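Side-chain contacts in Alr3699 protein (Nostoc sp., PDB 4XSO), which is a member of the GT-B glycosyltransferases, proteins built of two Rossmann-like domains with a cleft between them: residues A[22-25]-A[26-30]; A[47-50]-A[51-54]; A[350-353]-A[354-358]. One frame throughout, in Å; residues are numbered along the deposited sequence.

Interaction 1 (A[22-25]-A[26-30])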
ATOM      1  N   GLU A  22      20.126 -12.186  -2.836  1.00 36.20           N
ATOM      2  CA  GLU A  22      20.604 -11.606  -1.584  1.00 39.12           C
ATOM      3  C   GLU A  22      22.142 -11.485  -1.590  1.00 40.39           C
ATOM      4  O   GLU A  22      22.701 -10.425  -1.281  1.00 39.37           O
ATOM      5  CB  GLU A  22      20.051 -12.435  -0.433  1.00 40.16           C
ATOM      6  CG  GLU A  22      18.570 -12.282  -0.217  1.00 38.94           C
ATOM      7  CD  GLU A  22      17.657 -12.926  -1.294  1.00 48.11           C
ATOM      8  OE1 GLU A  22      17.989 -13.986  -1.871  1.00 44.00           O
ATOM      9  OE2 GLU A  22      16.551 -12.374  -1.542  1.00 42.41           O
ATOM     10  N   LEU A  23      22.825 -12.535  -2.035  1.00 39.71           N
ATOM     11  CA  LEU A  23      24.270 -12.528  -2.199  1.00 39.75           C
ATOM     12  C   LEU A  23      24.693 -11.460  -3.166  1.00 41.92           C
ATOM     13  O   LEU A  23      25.704 -10.762  -2.938  1.00 39.05           O
ATOM     14  CB  LEU A  23      24.784 -13.916  -2.706  1.00 46.30           C
ATOM     15  CG  LEU A  23      24.489 -15.176  -1.839  1.00 46.48           C
ATOM     16  CD1 LEU A  23      25.006 -16.460  -2.498  1.00 48.90           C
ATOM     17  CD2 LEU A  23      25.065 -15.043  -0.438  1.00 49.89           C
ATOM     18  N   CYS A  24      23.964 -11.331  -4.283  1.00 36.37           N
ATOM     19  CA  CYS A  24      24.279 -10.260  -5.242  1.00 38.15           C
ATOM     20  C   CYS A  24      24.108  -8.875  -4.568  1.00 36.82           C
ATOM     21  O   CYS A  24      24.905  -7.972  -4.792  1.00 39.41           O
ATOM     22  CB  CYS A  24      23.446 -10.378  -6.529  1.00 39.24           C
ATOM     23  SG  CYS A  24      23.879  -9.214  -7.858  1.00 46.67           S
ATOM     24  N   LEU A  25      23.082  -8.734  -3.725  1.00 40.08           N
ATOM     25  CA  LEU A  25      22.827  -7.478  -3.023  1.00 35.38           C
ATOM     26  C   LEU A  25      23.976  -7.119  -2.061  1.00 33.08           C
ATOM     27  O   LEU A  25      24.312  -5.950  -1.932  1.00 34.80           O
ATOM     28  CB  LEU A  25      21.467  -7.570  -2.321  1.00 36.36           C
ATOM     29  CG  LEU A  25      21.012  -6.289  -1.551  1.00 37.64           C
ATOM     30  CD1 LEU A  25      20.829  -5.147  -2.514  1.00 37.08           C
ATOM     31  CD2 LEU A  25      19.715  -6.510  -0.761  1.00 38.88           C
ATOM     32  N   ILE A  26      24.655  -8.107  -1.476  1.00 36.87           N
ATOM     33  CA  ILE A  26      25.864  -7.810  -0.659  1.00 41.77           C
ATOM     34  C   ILE A  26      26.844  -6.948  -1.469  1.00 39.46           C
ATOM     35  O   ILE A  26      27.310  -5.871  -1.033  1.00 39.12           O
ATOM     36  CB  ILE A  26      26.609  -9.100  -0.184  1.00 45.58           C
ATOM     37  CG1 ILE A  26      25.715 -10.002   0.683  1.00 49.86           C
ATOM     38  CG2 ILE A  26      27.896  -8.758   0.561  1.00 42.98           C
ATOM     39  CD1 ILE A  26      24.967  -9.279   1.754  1.00 56.08           C
ATOM     40  N   ASP A  27      27.149  -7.465  -2.659  1.00 32.13           N
ATOM     41  CA  ASP A  27      28.079  -6.877  -3.614  1.00 33.83           C
ATOM     42  C   ASP A  27      27.594  -5.544  -4.163  1.00 34.51           C
ATOM     43  O   ASP A  27      28.379  -4.552  -4.291  1.00 34.12           O
ATOM     44  CB  ASP A  27      28.338  -7.878  -4.785  1.00 38.67           C
ATOM     45  CG  ASP A  27      29.144  -9.135  -4.331  1.00 49.72           C
ATOM     46  OD1 ASP A  27      30.023  -9.007  -3.435  1.00 60.36           O
ATOM     47  OD2 ASP A  27      28.857 -10.254  -4.809  1.00 53.58           O
ATOM     48  N   ILE A  28      26.296  -5.452  -4.422  1.00 32.50           N
ATOM     49  CA  ILE A  28      25.736  -4.159  -4.923  1.00 30.30           C
ATOM     50  C   ILE A  28      25.803  -3.064  -3.834  1.00 31.92           C
ATOM     51  O   ILE A  28      26.190  -1.962  -4.108  1.00 30.23           O
ATOM     52  CB  ILE A  28      24.295  -4.369  -5.396  1.00 33.39           C
ATOM     53  CG1 ILE A  28      24.213  -5.264  -6.631  1.00 34.84           C
ATOM     54  CG2 ILE A  28      23.643  -3.060  -5.720  1.00 29.55           C
ATOM     55  CD1 ILE A  28      22.854  -5.935  -6.760  1.00 41.87           C
ATOM     56  N   ALA A  29      25.503  -3.439  -2.591  1.00 32.26           N
ATOM     57  CA  ALA A  29      25.416  -2.549  -1.462  1.00 33.01           C
ATOM     58  C   ALA A  29      26.745  -2.100  -0.802  1.00 38.18           C
ATOM     59  O   ALA A  29      26.841  -0.972  -0.258  1.00 34.54           O
ATOM     60  CB  ALA A  29      24.520  -3.189  -0.435  1.00 36.47           C
ATOM     61  N   LYS A  30      27.788  -2.914  -0.894  1.00 36.81           N
ATOM     62  CA  LYS A  30      29.022  -2.610  -0.190  1.00 42.58           C
ATOM     63  C   LYS A  30      29.604  -1.256  -0.470  1.00 36.58           C
ATOM     64  O   LYS A  30      30.024  -0.612   0.468  1.00 40.85           O
ATOM     65  CB  LYS A  30      30.123  -3.694  -0.401  1.00 49.66           C
ATOM     66  CG  LYS A  30      30.172  -4.730   0.728  1.00 58.79           C
ATOM     67  CD  LYS A  30      31.379  -5.681   0.653  1.00 65.09           C
ATOM     68  CE  LYS A  30      31.207  -6.781  -0.389  1.00 59.87           C
ATOM     69  NZ  LYS A  30      32.231  -7.864  -0.286  1.00 68.06           N
TER

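Interaction 2 (A[47-50]-A[51-54])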
ATOM      1  N   LYS A  47      20.502 -11.405   7.319  1.00 34.37           N
ATOM      2  CA  LYS A  47      20.678 -10.309   8.204  1.00 37.21           C
ATOM      3  C   LYS A  47      22.051 -10.395   8.814  1.00 40.20           C
ATOM      4  O   LYS A  47      22.826  -9.405   8.829  1.00 36.35           O
ATOM      5  CB  LYS A  47      19.636 -10.387   9.322  1.00 36.97           C
ATOM      6  CG  LYS A  47      19.790  -9.189  10.280  1.00 40.70           C
ATOM      7  CD  LYS A  47      18.653  -9.097  11.230  1.00 47.55           C
ATOM      8  CE  LYS A  47      18.635  -7.792  11.994  1.00 53.54           C
ATOM      9  NZ  LYS A  47      19.214  -7.954  13.348  1.00 58.27           N
ATOM     10  N   THR A  48      22.363 -11.594   9.317  1.00 40.45           N
ATOM     11  CA  THR A  48      23.703 -11.845   9.925  1.00 39.77           C
ATOM     12  C   THR A  48      24.841 -11.591   8.920  1.00 39.64           C
ATOM     13  O   THR A  48      25.833 -10.851   9.250  1.00 38.44           O
ATOM     14  CB  THR A  48      23.758 -13.260  10.630  1.00 42.13           C
ATOM     15  OG1 THR A  48      22.628 -13.390  11.504  1.00 37.93           O
ATOM     16  CG2 THR A  48      25.000 -13.410  11.492  1.00 50.04           C
ATOM     17  N   LEU A  49      24.684 -12.104   7.696  1.00 32.23           N
ATOM     18  CA  LEU A  49      25.707 -11.884   6.639  1.00 39.99           C
ATOM     19  C   LEU A  49      25.901 -10.385   6.304  1.00 40.10           C
ATOM     20  O   LEU A  49      27.038  -9.948   6.064  1.00 36.51           O
ATOM     21  CB  LEU A  49      25.417 -12.594   5.321  1.00 42.49           C
ATOM     22  CG  LEU A  49      25.324 -14.120   5.219  1.00 52.86           C
ATOM     23  CD1 LEU A  49      24.902 -14.503   3.784  1.00 50.62           C
ATOM     24  CD2 LEU A  49      26.674 -14.792   5.582  1.00 52.00           C
ATOM     25  N   LEU A  50      24.788  -9.612   6.328  1.00 39.29           N
ATOM     26  CA  LEU A  50      24.860  -8.175   6.103  1.00 34.30           C
ATOM     27  C   LEU A  50      25.639  -7.520   7.239  1.00 32.78           C
ATOM     28  O   LEU A  50      26.536  -6.754   7.005  1.00 34.53           O
ATOM     29  CB  LEU A  50      23.453  -7.570   5.981  1.00 34.13           C
ATOM     30  CG  LEU A  50      22.752  -7.892   4.646  1.00 32.36           C
ATOM     31  CD1 LEU A  50      21.251  -7.641   4.782  1.00 33.35           C
ATOM     32  CD2 LEU A  50      23.386  -7.012   3.565  1.00 36.84           C
ATOM     33  N   GLU A  51      25.341  -7.882   8.458  1.00 34.04           N
ATOM     34  CA  GLU A  51      26.080  -7.366   9.599  1.00 34.47           C
ATOM     35  C   GLU A  51      27.569  -7.737   9.525  1.00 35.37           C
ATOM     36  O   GLU A  51      28.464  -6.868   9.667  1.00 39.04           O
ATOM     37  CB  GLU A  51      25.446  -7.899  10.890  1.00 36.52           C
ATOM     38  CG  GLU A  51      24.098  -7.264  11.232  1.00 41.49           C
ATOM     39  CD  GLU A  51      23.334  -8.045  12.290  1.00 46.28           C
ATOM     40  OE1 GLU A  51      23.727  -9.192  12.615  1.00 53.10           O
ATOM     41  OE2 GLU A  51      22.298  -7.553  12.742  1.00 50.24           O
ATOM     42  N   GLN A  52      27.854  -8.975   9.160  1.00 39.33           N
ATOM     43  CA  GLN A  52      29.253  -9.396   8.986  1.00 42.04           C
ATOM     44  C   GLN A  52      29.978  -8.535   7.966  1.00 44.67           C
ATOM     45  O   GLN A  52      31.194  -8.461   7.967  1.00 41.12           O
ATOM     46  CB  GLN A  52      29.334 -10.862   8.534  1.00 45.15           C
ATOM     47  CG  GLN A  52      28.761 -11.858   9.584  1.00 45.06           C
ATOM     48  CD  GLN A  52      28.898 -13.316   9.164  1.00 44.67           C
ATOM     49  OE1 GLN A  52      29.233 -13.604   8.015  1.00 52.62           O
ATOM     50  NE2 GLN A  52      28.624 -14.245  10.100  1.00 49.78           N
ATOM     51  N   HIS A  53      29.238  -7.947   7.038  1.00 42.28           N
ATOM     52  CA  HIS A  53      29.844  -7.112   6.016  1.00 43.14           C
ATOM     53  C   HIS A  53      29.689  -5.623   6.325  1.00 38.12           C
ATOM     54  O   HIS A  53      29.944  -4.824   5.465  1.00 38.84           O
ATOM     55  CB  HIS A  53      29.240  -7.448   4.639  1.00 42.09           C
ATOM     56  CG  HIS A  53      29.773  -8.710   4.026  1.00 48.43           C
ATOM     57  ND1 HIS A  53      29.142  -9.935   4.160  1.00 52.84           N
ATOM     58  CD2 HIS A  53      30.859  -8.930   3.245  1.00 49.08           C
ATOM     59  CE1 HIS A  53      29.810 -10.850   3.481  1.00 48.57           C
ATOM     60  NE2 HIS A  53      30.864 -10.269   2.928  1.00 51.52           N
ATOM     61  N   HIS A  54      29.293  -5.260   7.550  1.00 41.23           N
ATOM     62  CA  HIS A  54      29.089  -3.869   7.981  1.00 42.76           C
ATOM     63  C   HIS A  54      28.006  -3.111   7.173  1.00 41.53           C
ATOM     64  O   HIS A  54      28.032  -1.878   7.077  1.00 37.62           O
ATOM     65  CB  HIS A  54      30.411  -3.057   8.080  1.00 44.64           C
ATOM     66  CG  HIS A  54      31.474  -3.763   8.858  1.00 46.65           C
ATOM     67  ND1 HIS A  54      31.431  -3.877  10.231  1.00 50.21           N
ATOM     68  CD2 HIS A  54      32.557  -4.471   8.451  1.00 43.83           C
ATOM     69  CE1 HIS A  54      32.436  -4.626  10.640  1.00 49.02           C
ATOM     70  NE2 HIS A  54      33.139  -4.993   9.578  1.00 51.92           N
TER

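Interaction 3 (A[350-353]-A[354-358])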
ATOM      1  N   THR A 350      42.419 -33.061 -24.566  1.00 40.93           N
ATOM      2  CA  THR A 350      43.053 -32.372 -23.478  1.00 43.65           C
ATOM      3  C   THR A 350      43.489 -30.962 -23.823  1.00 39.50           C
ATOM      4  O   THR A 350      43.251 -30.056 -23.087  1.00 38.58           O
ATOM      5  CB  THR A 350      44.206 -33.269 -23.015  1.00 50.56           C
ATOM      6  OG1 THR A 350      43.591 -34.482 -22.551  1.00 62.05           O
ATOM      7  CG2 THR A 350      44.983 -32.658 -21.868  1.00 55.99           C
ATOM      8  N   GLN A 351      44.099 -30.796 -24.966  1.00 38.36           N
ATOM      9  CA  GLN A 351      44.554 -29.502 -25.469  1.00 44.43           C
ATOM     10  C   GLN A 351      43.425 -28.488 -25.774  1.00 38.06           C
ATOM     11  O   GLN A 351      43.501 -27.325 -25.423  1.00 34.79           O
ATOM     12  CB  GLN A 351      45.313 -29.777 -26.784  1.00 49.61           C
ATOM     13  CG  GLN A 351      45.790 -28.541 -27.497  1.00 60.89           C
ATOM     14  CD  GLN A 351      46.964 -27.957 -26.768  1.00 69.07           C
ATOM     15  OE1 GLN A 351      47.988 -28.627 -26.614  1.00 86.02           O
ATOM     16  NE2 GLN A 351      46.829 -26.727 -26.294  1.00 70.50           N
ATOM     17  N   LYS A 352      42.460 -28.912 -26.571  1.00 34.72           N
ATOM     18  CA  LYS A 352      41.325 -28.104 -26.858  1.00 36.48           C
ATOM     19  C   LYS A 352      40.624 -27.690 -25.541  1.00 36.81           C
ATOM     20  O   LYS A 352      40.247 -26.527 -25.357  1.00 32.84           O
ATOM     21  CB  LYS A 352      40.382 -28.900 -27.770  1.00 37.55           C
ATOM     22  CG  LYS A 352      38.985 -28.376 -27.924  1.00 43.30           C
ATOM     23  CD  LYS A 352      38.232 -29.230 -28.950  1.00 48.91           C
ATOM     24  CE  LYS A 352      36.823 -29.472 -28.502  1.00 54.44           C
ATOM     25  NZ  LYS A 352      36.222 -30.501 -29.376  1.00 63.40           N
ATOM     26  N   THR A 353      40.473 -28.652 -24.642  1.00 33.58           N
ATOM     27  CA  THR A 353      39.819 -28.422 -23.390  1.00 35.86           C
ATOM     28  C   THR A 353      40.587 -27.360 -22.562  1.00 36.23           C
ATOM     29  O   THR A 353      39.947 -26.446 -22.018  1.00 32.24           O
ATOM     30  CB  THR A 353      39.676 -29.744 -22.637  1.00 36.46           C
ATOM     31  OG1 THR A 353      38.778 -30.612 -23.367  1.00 38.18           O
ATOM     32  CG2 THR A 353      39.137 -29.521 -21.290  1.00 41.24           C
ATOM     33  N   ALA A 354      41.925 -27.415 -22.507  1.00 33.21           N
ATOM     34  CA  ALA A 354      42.689 -26.356 -21.754  1.00 37.26           C
ATOM     35  C   ALA A 354      42.561 -24.993 -22.432  1.00 31.36           C
ATOM     36  O   ALA A 354      42.601 -23.993 -21.764  1.00 34.98           O
ATOM     37  CB  ALA A 354      44.174 -26.681 -21.594  1.00 37.95           C
ATOM     38  N   THR A 355      42.448 -24.943 -23.758  1.00 31.71           N
ATOM     39  CA  THR A 355      42.356 -23.676 -24.432  1.00 31.23           C
ATOM     40  C   THR A 355      41.011 -23.064 -24.087  1.00 34.06           C
ATOM     41  O   THR A 355      40.938 -21.935 -23.721  1.00 30.18           O
ATOM     42  CB  THR A 355      42.466 -23.867 -25.918  1.00 36.34           C
ATOM     43  OG1 THR A 355      43.729 -24.414 -26.167  1.00 33.99           O
ATOM     44  CG2 THR A 355      42.291 -22.590 -26.672  1.00 35.37           C
ATOM     45  N   ILE A 356      39.947 -23.845 -24.181  1.00 31.79           N
ATOM     46  CA  ILE A 356      38.628 -23.381 -23.802  1.00 33.73           C
ATOM     47  C   ILE A 356      38.584 -22.824 -22.361  1.00 32.00           C
ATOM     48  O   ILE A 356      37.931 -21.796 -22.090  1.00 34.07           O
ATOM     49  CB  ILE A 356      37.616 -24.499 -23.951  1.00 31.60           C
ATOM     50  CG1 ILE A 356      37.428 -24.802 -25.458  1.00 31.56           C
ATOM     51  CG2 ILE A 356      36.278 -24.142 -23.223  1.00 33.96           C
ATOM     52  CD1 ILE A 356      36.597 -26.005 -25.750  1.00 32.91           C
ATOM     53  N   ALA A 357      39.198 -23.550 -21.465  1.00 28.47           N
ATOM     54  CA  ALA A 357      39.235 -23.204 -20.053  1.00 30.87           C
ATOM     55  C   ALA A 357      39.990 -21.871 -19.875  1.00 33.77           C
ATOM     56  O   ALA A 357      39.563 -20.977 -19.151  1.00 30.83           O
ATOM     57  CB  ALA A 357      39.888 -24.315 -19.234  1.00 33.48           C
ATOM     58  N   SER A 358      41.039 -21.708 -20.642  1.00 32.36           N
ATOM     59  CA  SER A 358      41.791 -20.475 -20.594  1.00 34.49           C
ATOM     60  C   SER A 358      40.973 -19.314 -21.258  1.00 33.89           C
ATOM     61  O   SER A 358      40.925 -18.198 -20.726  1.00 32.28           O
ATOM     62  CB  SER A 358      43.117 -20.725 -21.270  1.00 35.06           C
ATOM     63  OG  SER A 358      43.770 -19.513 -21.408  1.00 45.59           O
TER

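Interaction 1 (A[22-25]-A[26-30])
Ile28 N donates to Cys24 O at 2.9 Å. One residue on, Ala29 N reaches Leu25 O at 2.9 Å with an N-H...O angle of 157°. The bond from Ile26 N is less simple. It goes mainly to Glu22 O at 3.0 Å, and a weak second branch goes to Leu23 O at 3.2 Å. Apart from this weak i to i+3 branch, these are i to i+4 bonds of helix 20-29, the helix of the beta-alpha-beta unit between strands 9-13 and 36-40.

The side-chain contact across the turn is between Cys24 and Ile28. SG of Cys24 meets the terminal CD1 of Ile28 at 3.6 Å. Cys24 puts SG anti to its own backbone N (chi1 -174°), beside its carbonyl carbon, which brings the sulfur to the Ile28 branch one turn on. Ile28 turns CG1 back beside its backbone N, and that branch runs along Cys24 O, with CG1 3.3 Å from Cys24 O. Ile26, two residues earlier, places CG1 in the same way, 3.6 Å from Glu22 O. The methyl of Ala29 sits close to Leu25 O.

Outside the turn, Leu25, Ile28 and Ala29 touch Phe11 of strand 9-13. Ile26 touches Phe46 of helix 45-52. A glycerol, probably from the crystallisation liquor, lies about 5 Å from the side chain of Cys24.

The chemistry is that of a mostly buried contact. The carbonyls of Glu22, Cys24 and Leu25 are satisfied by main-chain N-H groups. The side-chain contact between the turns is apolar, a thiol sulfur against a methyl, with no charge or side-chain hydrogen bond in it.

Interaction 2 (A[47-50]-A[51-54])
A Schellman motif closes helix 45-52, and the side chains of Lys47 and Glu51 pair one turn before it. His54, with positive phi, is the C-prime residue: His54 N bonds to Glu51 O, and Ile55 N turns back to Leu50 O. The helix belongs to the beta-alpha-beta unit of strands 36-40 and 57-59.

Upstream the turn is regular. Glu51 N bonds to Lys47 O at 3.0 Å, and Gln52 N to Thr48 O at 2.8 Å. Lys47 and Glu51 add a salt bridge, with NZ 3.2 Å from Glu51 OE2. Lys47 leaves the helix with CG anti to its backbone N (chi1 -179°), then bends at its last torsion to bring NZ to the carboxylate. NZ meets OE2 on the syn side, 24° out of the carboxylate plane. Both side chains also touch Val57 of strand 57-59.

The amide of Gln52 reaches back over the surface. Its OE1 lies 3.7 Å from Leu49 CD2, and its NE2 is 4.0 Å from Thr48 CG2.

At the helix end, His53 N bonds to Leu50 O from above the carbonyl plane and only weakly to Leu49 O. The imidazole supplies the straighter bond to Leu49: ND1 donates to Leu49 O at 2.8 Å, with the oxygen only 8° out of the ring plane.

Interaction 3 (A[350-353]-A[354-358])
Gln351 O takes two hydrogen bonds from one residue, Thr355. The hydroxyl OG1 donates to it at 3.0 Å and the main-chain N at 3.1 Å. The two donors come from opposite faces of the carbonyl plane. OG1 is placed for this by its first torsion: it lies beside the backbone N of Thr355 (chi1 -62°), pointing back to the previous turn. The same hydroxyl is 3.9 Å from NE2 of Gln351, whose side chain bends at chi2 and crosses it.

The other carbonyls of the first turn are met by main-chain N-H groups. Ala354 N reaches Thr350 O at 3.0 Å, and Ala357 N reaches Thr353 O at 3.0 Å. Ile356 N bonds to Lys352 O at 2.9 Å and is close to straight, with an N-H...O angle of 174°. CG1 of Ile356 also comes within 3.3 Å of Lys352 O. The side chains of Lys352 and Ile356 then run side by side in the same direction, CG of Lys352 against CD1 of Ile356 at 4.0 Å.

The polar end of Thr353 is used outside the turn, its OG1 bonding to Asp349 O. Asp349 also accepts from Lys352 N through OD1, at the start of helix 350-368. Thr353 and Ala357 rest on Pro309, and Thr353 touches Cys346 of helix 336-348.

Two hydroxyls thus add to the backbone bonding. Those of Thr353 and Thr355 each return to a main-chain carbonyl four residues back, Thr355 on the exposed side and Thr353 on the buried side, while aliphatic carbons carry the remaining side-chain contact.

Overall arrangement
Interactions 1, 2 and 3 follow one another along the chain. The first two lie in consecutive helices, 20-29 and 45-52, of successive beta-alpha-beta units in the parallel sheet that includes strands 9-13, 36-40 and 57-59. Their centres are about 11 Å apart, and the helices pack through Ile26 against Leu50 and His53. Interaction 3 starts helix 350-368, with its centre about 32 Å from that of interaction 1 and about 39 Å from that of interaction 2. Its nearest atoms are about 21 Å and about 26 Å from them. Interactions 1 and 2 thus join adjacent helices of the N-terminal half of the GT-B fold, whereas interaction 3 belongs to the C-terminal half and does not touch them.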